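Local structure of Wnt inhibitor of Dorsal protein (4KRR) at residues A[41-46]-A[60-65]; A[55-60]-A[167-172]. The protein probably acts as a secreted Wnt ligand for frizzled receptors, the chain here being its N-terminal domain with the linker that follows. One frame throughout, in Å; residues are numbered along the deposited sequence.

How the contacts relate
Both contacts are made by helix 53-75: contact 1 ties it to the end of helix 36-44, and contact 2, centred about 11 Å away, packs it against the end of helix 158-170. Their segments alternate along the chain. Side chains join them directly. Lys42 NZ forms a salt bridge of 2.6 Å with Asp55 OD1. Nearby, the two methyls of Val58 meet one residue each: CG2 lies 3.7 Å from Lys42 CD. Val58 CG1 comes within 3.8 Å of Asn43 ND2. Glycerol, probably from the crystallisation liquor, is bonded to Asn43 OD1 in contact 1 and weakly to Tyr169 OH in contact 2.

Contact 1 (A[41-46]-A[60-65]); sequences QKNSKP and AISMAA
A single polar bridge between helices, Asn43 to Ser62, joins the last turn of helix 36-44 to the middle of helix 53-75. The backbones stand well apart and only 70 Å² is buried, but both side chains point toward the opposite helix, and the short amide and the hydroxyl together bridge the 7.9 Å between Asn43 CA and Ser62 CA. Asn43 ND2 donates to Ser62 OG at 3.0 Å; the N-H...O angle of 146° is bent, but the hydroxyl oxygen stays close to the amide plane. Ser62 suits its buried place because its hydroxyl has a second partner on its own helix: OG lies beside the backbone N (chi1 -59°) and bonds to the carbonyl of Val58 one turn earlier. The amide oxygen of Asn43 bonds to a glycerol, and Leu16 of helix 8-26 touches both residues, adding an apolar neighbour to the polar pair. A leucine in place of Asn43 would probably leave Ser62 OG without its amide donor and the two helices without this tie. The arrangement is a side-chain hydrogen bond between neighbouring helices, here within the helical N-terminal domain of a Wnt protein.

Contact 2 (A[55-60]-A[167-172]); sequences DVYVAA and QMYDDA
Tyr57 and Tyr169 meet where helix 53-75 passes the last turn of helix 158-170, their CA atoms 6.0 Å apart. Tyr169 can be followed outward. Its CB approaches the other ring obliquely, 4.1 Å from Tyr57 CD1. Beyond it, CD1 makes the tightest touch, 3.5 Å from Tyr57 CB, and CE1 continues past that same methylene at 4.1 Å. One side of the ring, CD1 and CE1, thus meets Tyr57 CB obliquely as the two side chains cross at about a right angle. At the tip OH reaches Glu54 OE2 in a hydrogen bond, with a weak one to a glycerol. A tyrosine suits this partly exposed site: its flat ring packs on its neighbour while its hydroxyl finds a carboxylate near the start of helix 53-75.

Tyr57 turns its edge toward the face of Tyr169, a T-shaped pair with centroids 5.7 Å apart and planes at 70°. An aromatic residue suits this buried place, since one ring can present its edge to Tyr169 and pair edge-to-face with Phe27, while its CB meets Tyr169 CD1. Phe27 pairs in the same way with Tyr169, and Tyr57 also touches Cys23 and Ser26 of helix 8-26, extending the packing to a third helix.

On the outer side, Gln167 NE2 bonds to Asp171 OD2 at 2.9 Å, an almost straight bond from the last turn to the residue that follows it, meeting the carboxylate from above its plane. Tyr57, Tyr169 and Phe27 form an aromatic cluster of T-shaped pairs, joining helices in the mainly helical N-terminal domain of this Wnt.

Contact 1 (A[41-46]-A[60-65])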
# COMPACT_ATOMS: atom_id res chain seq x y z
N GLN A 41 -8.17 -2.89 14.97
CA GLN A 41 -8.93 -1.77 15.52
C GLN A 41 -8.54 -0.44 14.87
O GLN A 41 -9.38 0.43 14.66
CB GLN A 41 -8.76 -1.71 17.05
CG GLN A 41 -9.29 -0.44 17.70
CD GLN A 41 -10.80 -0.30 17.60
OE1 GLN A 41 -11.33 0.82 17.67
NE2 GLN A 41 -11.51 -1.41 17.45
N LYS A 42 -7.25 -0.30 14.56
CA LYS A 42 -6.77 0.87 13.83
C LYS A 42 -7.37 0.94 12.43
O LYS A 42 -7.54 2.02 11.88
CB LYS A 42 -5.24 0.87 13.74
CG LYS A 42 -4.52 1.35 15.00
CD LYS A 42 -3.02 1.49 14.75
CE LYS A 42 -2.27 1.88 16.02
NZ LYS A 42 -2.76 3.17 16.59
N ASN A 43 -7.68 -0.21 11.85
CA ASN A 43 -8.28 -0.25 10.52
C ASN A 43 -9.80 -0.10 10.56
O ASN A 43 -10.40 0.39 9.60
CB ASN A 43 -7.87 -1.52 9.77
CG ASN A 43 -6.57 -1.35 9.02
OD1 ASN A 43 -6.36 -0.36 8.32
ND2 ASN A 43 -5.67 -2.32 9.17
N SER A 44 -10.41 -0.52 11.66
CA SER A 44 -11.85 -0.44 11.82
C SER A 44 -12.29 0.96 12.27
O SER A 44 -13.42 1.37 12.01
CB SER A 44 -12.35 -1.49 12.81
OG SER A 44 -12.15 -2.80 12.31
N LYS A 45 -11.40 1.67 12.95
CA LYS A 45 -11.66 3.04 13.38
C LYS A 45 -10.36 3.83 13.39
O LYS A 45 -9.79 4.09 14.45
CB LYS A 45 -12.30 3.06 14.77
CG LYS A 45 -12.81 4.42 15.22
CD LYS A 45 -13.35 4.37 16.64
CE LYS A 45 -13.90 5.72 17.08
NZ LYS A 45 -12.86 6.78 17.10
N PRO A 46 -9.88 4.22 12.20
CA PRO A 46 -8.59 4.91 12.09
C PRO A 46 -8.62 6.31 12.68
O PRO A 46 -9.63 7.00 12.60
CB PRO A 46 -8.35 4.97 10.57
CG PRO A 46 -9.71 4.94 9.98
CD PRO A 46 -10.53 4.06 10.89
N ALA A 60 -0.99 3.19 5.92
CA ALA A 60 -0.15 3.10 4.73
C ALA A 60 0.02 1.67 4.25
O ALA A 60 -0.18 1.37 3.07
CB ALA A 60 1.21 3.74 4.99
N ILE A 61 0.40 0.77 5.16
CA ILE A 61 0.63 -0.63 4.79
C ILE A 61 -0.68 -1.31 4.38
O ILE A 61 -0.69 -2.20 3.53
CB ILE A 61 1.35 -1.43 5.91
CG1 ILE A 61 1.85 -2.78 5.39
CG2 ILE A 61 0.44 -1.63 7.12
CD1 ILE A 61 3.12 -2.69 4.56
N SER A 62 -1.79 -0.87 4.96
CA SER A 62 -3.10 -1.44 4.64
C SER A 62 -3.57 -0.99 3.26
O SER A 62 -4.01 -1.81 2.46
CB SER A 62 -4.13 -1.07 5.71
OG SER A 62 -3.72 -1.53 6.98
N MET A 63 -3.46 0.31 2.99
CA MET A 63 -3.78 0.85 1.68
C MET A 63 -2.92 0.20 0.59
O MET A 63 -3.42 -0.17 -0.46
CB MET A 63 -3.56 2.36 1.65
CG MET A 63 -3.63 2.95 0.25
SD MET A 63 -3.37 4.72 0.21
CE MET A 63 -3.36 5.02 -1.56
N ALA A 64 -1.62 0.09 0.87
CA ALA A 64 -0.68 -0.48 -0.09
C ALA A 64 -1.01 -1.93 -0.42
O ALA A 64 -0.92 -2.35 -1.57
CB ALA A 64 0.75 -0.36 0.43
N ALA A 65 -1.40 -2.69 0.60
CA ALA A 65 -1.71 -4.10 0.42
C ALA A 65 -3.00 -4.30 -0.36
O ALA A 65 -3.13 -5.24 -1.14
CB ALA A 65 -1.79 -4.80 1.77

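Contact 2 (A[55-60]-A[167-172])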
# COMPACT_ATOMS: atom_id res chain seq x y z
N ASP A 55 -0.17 5.06 13.61
CA ASP A 55 -1.43 5.21 12.87
C ASP A 55 -1.13 5.35 11.39
O ASP A 55 -1.79 4.74 10.54
CB ASP A 55 -2.20 6.45 13.34
CG ASP A 55 -2.72 6.32 14.76
OD1 ASP A 55 -3.28 5.25 15.10
OD2 ASP A 55 -2.58 7.29 15.53
N VAL A 56 -0.13 6.17 11.09
CA VAL A 56 0.30 6.42 9.73
C VAL A 56 0.81 5.16 9.03
O VAL A 56 0.45 4.90 7.88
CB VAL A 56 1.39 7.52 9.70
CG1 VAL A 56 2.03 7.63 8.33
CG2 VAL A 56 0.78 8.85 10.13
N TYR A 57 1.63 4.38 9.72
CA TYR A 57 2.15 3.15 9.13
C TYR A 57 1.03 2.16 8.81
O TYR A 57 0.98 1.61 7.71
CB TYR A 57 3.18 2.47 10.04
CG TYR A 57 3.54 1.08 9.55
CD1 TYR A 57 4.48 0.90 8.54
CD2 TYR A 57 2.92 -0.05 10.07
CE1 TYR A 57 4.80 -0.36 8.07
CE2 TYR A 57 3.23 -1.31 9.61
CZ TYR A 57 4.17 -1.46 8.62
OH TYR A 57 4.47 -2.72 8.16
N VAL A 58 0.16 1.92 9.78
CA VAL A 58 -0.92 0.95 9.63
C VAL A 58 -1.83 1.28 8.45
O VAL A 58 -2.15 0.40 7.65
CB VAL A 58 -1.75 0.81 10.92
CG1 VAL A 58 -2.96 -0.08 10.69
CG2 VAL A 58 -0.88 0.26 12.04
N ALA A 59 -2.21 2.54 8.34
CA ALA A 59 -3.04 2.99 7.23
C ALA A 59 -2.28 2.86 5.90
O ALA A 59 -2.87 2.48 4.89
CB ALA A 59 -3.49 4.43 7.45
N ALA A 60 -0.99 3.19 5.92
CA ALA A 60 -0.15 3.10 4.73
C ALA A 60 0.02 1.67 4.25
O ALA A 60 -0.18 1.37 3.07
CB ALA A 60 1.21 3.74 4.99
N GLN A 167 10.73 1.99 6.03
CA GLN A 167 11.74 3.04 5.92
C GLN A 167 11.09 4.42 5.99
O GLN A 167 11.55 5.30 6.72
CB GLN A 167 12.53 2.90 4.62
CG GLN A 167 13.70 3.86 4.48
CD GLN A 167 14.78 3.62 5.51
OE1 GLN A 167 15.24 2.49 5.70
NE2 GLN A 167 15.20 4.69 6.19
N MET A 168 10.01 4.60 5.24
CA MET A 168 9.27 5.85 5.25
C MET A 168 8.65 6.12 6.62
O MET A 168 8.55 7.28 7.05
CB MET A 168 8.19 5.86 4.17
CG MET A 168 8.68 6.39 2.83
SD MET A 168 7.44 6.24 1.54
CE MET A 168 7.53 4.48 1.22
N TYR A 169 8.24 5.06 7.30
CA TYR A 169 7.78 5.15 8.68
C TYR A 169 8.91 5.67 9.58
O TYR A 169 8.67 6.50 10.45
CB TYR A 169 7.28 3.78 9.16
CG TYR A 169 7.20 3.60 10.66
CD1 TYR A 169 6.07 4.00 11.38
CD2 TYR A 169 8.23 2.99 11.36
CE1 TYR A 169 6.00 3.82 12.76
CE2 TYR A 169 8.17 2.81 12.73
CZ TYR A 169 7.05 3.22 13.42
OH TYR A 169 7.00 3.03 14.79
N ASP A 170 10.13 5.19 9.34
CA ASP A 170 11.28 5.62 10.13
C ASP A 170 11.62 7.08 9.88
O ASP A 170 12.06 7.79 10.79
CB ASP A 170 12.51 4.77 9.81
CG ASP A 170 12.37 3.32 10.25
OD1 ASP A 170 11.54 3.04 11.14
OD2 ASP A 170 13.10 2.46 9.71
N ASP A 171 11.44 7.53 8.64
CA ASP A 171 11.84 8.88 8.24
C ASP A 171 10.66 9.85 8.18
O ASP A 171 10.75 10.90 7.56
CB ASP A 171 12.54 8.83 6.89
CG ASP A 171 13.82 8.01 6.91
OD1 ASP A 171 14.51 8.02 7.96
OD2 ASP A 171 14.13 7.37 5.89
N ALA A 172 9.56 9.48 8.83
CA ALA A 172 8.34 10.29 8.80
C ALA A 172 8.55 11.66 9.44
O ALA A 172 9.34 11.81 10.37
CB ALA A 172 7.20 9.55 9.49